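Local structure of synergistic-type venom protein S2C4 (Dendroaspis jamesoni kaimosae, 7C28) at residues A[27-32]-A[37-42]; A[44-49]-A[53-58]. The protein probably enhances the toxicity of other venom toxins and is a homodimer of the three-finger toxin family. One frame throughout, in Å; residues are numbered along the deposited sequence.

Interaction 1: A[27-32]-A[37-42]; sequences NWKKMG and DVKRGC. With SO4 (sulfate ion), chain D; SO4 (sulfate ion), chain C.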
loop_
_atom_site.group_PDB
_atom_site.type_symbol
_atom_site.label_atom_id
_atom_site.label_comp_id
_atom_site.label_asym_id
_atom_site.label_seq_id
_atom_site.Cartn_x
_atom_site.Cartn_y
_atom_site.Cartn_z
ATOM N N ASN A 27 -3.578 4.338 -3.896
ATOM C CA ASN A 27 -2.170 4.629 -4.163
ATOM C C ASN A 27 -1.606 5.511 -3.055
ATOM O O ASN A 27 -2.013 6.666 -2.910
ATOM C CB ASN A 27 -1.999 5.300 -5.525
ATOM C CG ASN A 27 -0.566 5.255 -6.024
ATOM O OD1 ASN A 27 0.380 5.153 -5.236
ATOM N ND2 ASN A 27 -0.399 5.330 -7.342
ATOM N N TRP A 28 -0.655 4.978 -2.292
ATOM C CA TRP A 28 -0.026 5.707 -1.195
ATOM C C TRP A 28 1.144 6.517 -1.749
ATOM O O TRP A 28 2.156 5.946 -2.170
ATOM C CB TRP A 28 0.446 4.741 -0.108
ATOM C CG TRP A 28 -0.608 4.317 0.891
ATOM C CD1 TRP A 28 -0.791 4.809 2.156
ATOM C CD2 TRP A 28 -1.596 3.291 0.716
ATOM N NE1 TRP A 28 -1.841 4.162 2.770
ATOM C CE2 TRP A 28 -2.350 3.227 1.908
ATOM C CE3 TRP A 28 -1.920 2.425 -0.334
ATOM C CZ2 TRP A 28 -3.408 2.331 2.075
ATOM C CZ3 TRP A 28 -2.971 1.537 -0.166
ATOM C CH2 TRP A 28 -3.701 1.498 1.028
ATOM N N LYS A 29 1.001 7.840 -1.778
ATOM C CA LYS A 29 2.077 8.740 -2.178
ATOM C C LYS A 29 2.566 9.520 -0.965
ATOM O O LYS A 29 1.758 10.069 -0.205
ATOM C CB LYS A 29 1.623 9.679 -3.301
ATOM C CG LYS A 29 1.630 8.988 -4.670
ATOM C CD LYS A 29 1.095 9.853 -5.802
ATOM C CE LYS A 29 1.735 9.455 -7.132
ATOM N NZ LYS A 29 1.430 8.043 -7.514
ATOM N N LYS A 30 3.889 9.562 -0.786
ATOM C CA LYS A 30 4.489 10.065 0.446
ATOM C C LYS A 30 4.584 11.587 0.444
ATOM O O LYS A 30 5.117 12.185 -0.493
ATOM C CB LYS A 30 5.873 9.447 0.633
ATOM C CG LYS A 30 6.477 9.643 2.008
ATOM C CD LYS A 30 7.794 8.881 2.140
ATOM C CE LYS A 30 8.408 9.053 3.524
ATOM N NZ LYS A 30 9.565 8.139 3.741
ATOM N N MET A 31 4.075 12.207 1.511
ATOM C CA MET A 31 4.188 13.644 1.723
ATOM C C MET A 31 5.182 14.023 2.810
ATOM O O MET A 31 5.680 15.151 2.803
ATOM C CB MET A 31 2.819 14.243 2.082
ATOM C CG MET A 31 1.737 13.996 1.044
ATOM S SD MET A 31 2.279 14.377 -0.633
ATOM C CE MET A 31 2.566 16.139 -0.497
ATOM N N GLY A 32 5.456 13.122 3.749
ATOM C CA GLY A 32 6.397 13.352 4.817
ATOM C C GLY A 32 6.505 12.100 5.663
ATOM O O GLY A 32 5.881 11.080 5.356
ATOM N N ASP A 37 -0.738 10.650 1.307
ATOM C CA ASP A 37 -1.973 10.970 0.608
ATOM C C ASP A 37 -2.364 9.774 -0.253
ATOM O O ASP A 37 -1.596 9.355 -1.127
ATOM C CB ASP A 37 -1.811 12.227 -0.244
ATOM C CG ASP A 37 -3.139 12.804 -0.689
ATOM O OD1 ASP A 37 -3.733 13.594 0.074
ATOM O OD2 ASP A 37 -3.591 12.472 -1.803
ATOM N N VAL A 38 -3.544 9.217 -0.003
ATOM C CA VAL A 38 -4.002 8.011 -0.684
ATOM C C VAL A 38 -4.905 8.434 -1.836
ATOM O O VAL A 38 -6.006 8.951 -1.618
ATOM C CB VAL A 38 -4.729 7.058 0.271
ATOM C CG1 VAL A 38 -5.045 5.753 -0.436
ATOM C CG2 VAL A 38 -3.881 6.805 1.501
ATOM N N LYS A 39 -4.450 8.206 -3.067
ATOM C CA LYS A 39 -5.261 8.481 -4.243
ATOM C C LYS A 39 -6.166 7.289 -4.524
ATOM O O LYS A 39 -5.751 6.135 -4.398
ATOM C CB LYS A 39 -4.381 8.772 -5.461
ATOM C CG LYS A 39 -3.352 9.879 -5.256
ATOM C CD LYS A 39 -4.006 11.249 -5.167
ATOM C CE LYS A 39 -2.988 12.339 -4.844
ATOM N NZ LYS A 39 -2.110 12.671 -6.007
ATOM N N ARG A 40 -7.407 7.578 -4.904
ATOM C CA ARG A 40 -8.409 6.548 -5.142
ATOM C C ARG A 40 -9.183 6.867 -6.414
ATOM O O ARG A 40 -9.436 8.034 -6.721
ATOM C CB ARG A 40 -9.374 6.429 -3.950
ATOM C CG ARG A 40 -8.703 6.195 -2.600
ATOM C CD ARG A 40 -9.665 6.479 -1.464
ATOM N NE ARG A 40 -9.335 5.755 -0.235
ATOM C CZ ARG A 40 -8.725 6.301 0.817
ATOM N NH1 ARG A 40 -8.369 7.578 0.790
ATOM N NH2 ARG A 40 -8.468 5.573 1.898
ATOM N N GLY A 41 -9.548 5.828 -7.161
ATOM C CA GLY A 41 -10.373 6.014 -8.331
ATOM C C GLY A 41 -10.481 4.733 -9.143
ATOM O O GLY A 41 -10.054 3.660 -8.706
ATOM N N CYS A 42 -11.086 4.876 -10.322
ATOM C CA CYS A 42 -11.205 3.810 -11.309
ATOM C C CYS A 42 -9.926 3.679 -12.135
ATOM O O CYS A 42 -9.149 4.626 -12.289
ATOM C CB CYS A 42 -12.386 4.070 -12.251
ATOM S SG CYS A 42 -13.991 4.238 -11.446
HETATM S S SO4 D . -7.065 8.068 4.352
HETATM O O1 SO4 D . -7.016 8.707 3.039
HETATM O O2 SO4 D . -5.725 8.023 4.933
HETATM O O3 SO4 D . -7.575 6.712 4.186
HETATM O O4 SO4 D . -7.940 8.832 5.235
HETATM S S SO4 C . 8.242 6.432 6.577
HETATM O O1 SO4 C . 8.800 7.642 7.172
HETATM O O2 SO4 C . 8.965 6.100 5.350
HETATM O O3 SO4 C . 8.354 5.316 7.515
HETATM O O4 SO4 C . 6.831 6.655 6.269
#
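Asp37 pairs with Lys29 toward the tip of the antiparallel hairpin formed by strands 23-32 and 35-43, the central finger of the three-finger toxin fold. The two backbones exchange hydrogen bonds, Asp37 N to Lys29 O at 3.0 Å and Lys29 N to Asp37 O at 3.1 Å, the latter almost straight (170° at the hydrogen). Met31 lies alongside the aspartate, its CG against the Asp37 CB, while the carboxylate forms a salt bridge through OD1 with Lys34 of the second subunit. Val38 faces Trp28 in the non-hydrogen-bonded pair, and both side chains point the same way. With CG2 anti to its own carbonyl carbon, the valine lays that methyl over one face of the indole, 3.8 Å from the centroid of the five-membered ring, a CH-pi contact displaced toward the rim of the indole. The same tryptophan ring also meets Tyr36 of the second subunit edge-to-face, so the pair belongs to the dimer interface. Lys39 and Asn27 form the next hydrogen-bonded pair: Asn27 N donates to Lys39 O and Lys39 N to Asn27 O, both at 2.9 Å. The next side chain, Arg40, returns to the Val38 side of the sheet, and Val38 CG1 sits over the centre of its guanidinium face. In the plane of that group lies a sulfate, probably from the crystallisation liquor, which Tyr36 OH and Lys34 N of the second subunit also bind; Arg40 gives it two bonds, Arg40 NH1 to O1 at 2.9 Å and Arg40 NH2 to O3 at 2.7 Å.

Interaction 2: A[44-49]-A[53-58]; sequences ATCPKA and GCVKCC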
loop_
_atom_site.group_PDB
_atom_site.type_symbol
_atom_site.label_atom_id
_atom_site.label_comp_id
_atom_site.label_asym_id
_atom_site.label_seq_id
_atom_site.Cartn_x
_atom_site.Cartn_y
_atom_site.Cartn_z
ATOM N N ALA A 44 -8.192 0.838 -15.524
ATOM C CA ALA A 44 -8.257 -0.367 -16.339
ATOM C C ALA A 44 -7.102 -1.318 -16.084
ATOM O O ALA A 44 -7.281 -2.534 -16.192
ATOM C CB ALA A 44 -8.279 -0.004 -17.828
ATOM N N THR A 45 -5.934 -0.788 -15.740
ATOM C CA THR A 45 -4.764 -1.571 -15.375
ATOM C C THR A 45 -4.265 -1.083 -14.027
ATOM O O THR A 45 -4.195 0.126 -13.787
ATOM C CB THR A 45 -3.654 -1.450 -16.426
ATOM O OG1 THR A 45 -4.101 -2.022 -17.660
ATOM C CG2 THR A 45 -2.391 -2.163 -15.971
ATOM N N CYS A 46 -3.922 -2.021 -13.151
ATOM C CA CYS A 46 -3.477 -1.646 -11.817
ATOM C C CYS A 46 -2.154 -0.892 -11.931
ATOM O O CYS A 46 -1.229 -1.377 -12.590
ATOM C CB CYS A 46 -3.308 -2.896 -10.949
ATOM S SG CYS A 46 -2.980 -2.578 -9.203
ATOM N N PRO A 47 -2.036 0.291 -11.332
ATOM C CA PRO A 47 -0.809 1.077 -11.497
ATOM C C PRO A 47 0.337 0.547 -10.656
ATOM O O PRO A 47 0.142 -0.053 -9.595
ATOM C CB PRO A 47 -1.225 2.474 -11.022
ATOM C CG PRO A 47 -2.290 2.199 -10.010
ATOM C CD PRO A 47 -3.055 1.022 -10.560
ATOM N N LYS A 48 1.547 0.770 -11.158
ATOM C CA LYS A 48 2.753 0.519 -10.383
ATOM C C LYS A 48 2.939 1.620 -9.347
ATOM O O LYS A 48 2.674 2.795 -9.613
ATOM C CB LYS A 48 3.980 0.445 -11.294
ATOM C CG LYS A 48 4.262 -0.939 -11.876
ATOM C CD LYS A 48 3.750 -2.057 -10.977
ATOM C CE LYS A 48 4.610 -3.304 -11.099
ATOM N NZ LYS A 48 4.323 -4.049 -12.352
ATOM N N ALA A 49 3.433 1.245 -8.175
ATOM C CA ALA A 49 3.573 2.191 -7.079
ATOM C C ALA A 49 4.901 2.927 -7.173
ATOM O O ALA A 49 5.863 2.427 -7.763
ATOM C CB ALA A 49 3.475 1.473 -5.732
ATOM N N GLY A 53 6.223 4.060 -2.228
ATOM C CA GLY A 53 4.795 3.927 -2.002
ATOM C C GLY A 53 4.233 2.520 -1.940
ATOM O O GLY A 53 4.957 1.552 -1.688
ATOM N N CYS A 54 2.929 2.402 -2.180
ATOM C CA CYS A 54 2.248 1.116 -2.178
ATOM C C CYS A 54 0.912 1.278 -2.895
ATOM O O CYS A 54 0.320 2.360 -2.880
ATOM C CB CYS A 54 2.049 0.624 -0.734
ATOM S SG CYS A 54 1.682 -1.138 -0.489
ATOM N N VAL A 55 0.445 0.198 -3.524
ATOM C CA VAL A 55 -0.791 0.209 -4.302
ATOM C C VAL A 55 -1.619 -1.005 -3.908
ATOM O O VAL A 55 -1.084 -2.108 -3.751
ATOM C CB VAL A 55 -0.518 0.216 -5.828
ATOM C CG1 VAL A 55 -1.741 -0.276 -6.624
ATOM C CG2 VAL A 55 -0.116 1.609 -6.306
ATOM N N LYS A 56 -2.928 -0.813 -3.775
ATOM C CA LYS A 56 -3.853 -1.918 -3.572
ATOM C C LYS A 56 -4.933 -1.834 -4.641
ATOM O O LYS A 56 -5.489 -0.757 -4.876
ATOM C CB LYS A 56 -4.461 -1.887 -2.166
ATOM C CG LYS A 56 -5.707 -2.749 -2.001
ATOM C CD LYS A 56 -6.235 -2.682 -0.571
ATOM C CE LYS A 56 -7.503 -3.496 -0.408
ATOM N NZ LYS A 56 -8.106 -3.291 0.940
ATOM N N CYS A 57 -5.210 -2.960 -5.300
ATOM C CA CYS A 57 -6.197 -3.010 -6.370
ATOM C C CYS A 57 -7.223 -4.098 -6.096
ATOM O O CYS A 57 -6.873 -5.202 -5.672
ATOM C CB CYS A 57 -5.536 -3.278 -7.727
ATOM S SG CYS A 57 -4.747 -1.851 -8.514
ATOM N N CYS A 58 -8.491 -3.773 -6.340
ATOM C CA CYS A 58 -9.619 -4.648 -6.042
ATOM C C CYS A 58 -10.688 -4.404 -7.102
ATOM O O CYS A 58 -10.639 -3.418 -7.840
ATOM C CB CYS A 58 -10.158 -4.415 -4.630
ATOM S SG CYS A 58 -10.398 -2.694 -4.251
#
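Cys46 and Cys57 are joined by a disulfide, SG to SG 2.0 Å, one of the cross-links of the cysteine-rich core from which the loops of a three-finger toxin extend. Its chi3 of 99° is close to the usual right angle. The bond ties an irregular segment, 44-49, to strand 54-58, which runs nearly antiparallel to it; no hydrogen bond joins the two segments, and besides the disulfide the contact is van der Waals packing, mostly apolar. Val55 fills the centre. Its two methyls splay apart: CG1, anti to the backbone N (chi1 159°), lies 3.7 Å from Cys46 SG, whereas CG2 packs 3.6 Å from Ala49 CB. Between them the carbonyl oxygen of Pro47 rests against the valine, 3.5 Å from Val55 CG1. The proline ring flanks the disulfide, with its CD beside Cys57 SG.

Further out, strand 54-58 is held against strand 23-32 by backbone hydrogen bonds that pair Lys56 with Lys26 and Cys58 with Cys24. Cys58 is disulfide-bonded to Cys63. Cys54 turns its side chain away from segment 44-49, and its SG is bonded to SG of Cys54 of the second subunit.

Interactions 1 and 2 come in series along the chain, with centres about 10 Å apart, and meet at one three-stranded antiparallel sheet. Strand 23-32 is its middle strand, flanked by 35-43 in interaction 1 and by 54-58 in interaction 2, whose other segment, 44-49, is part of the irregular connection between the two outer strands. They touch directly: Trp28 N lies 2.9 Å from Cys54 O, a probable hydrogen bond, and the side chain of Asn27 packs on Val55. Both also reach the second subunit, so this one sheet brings both non-covalent packing around Trp28 and a covalent interchain link to the homodimer.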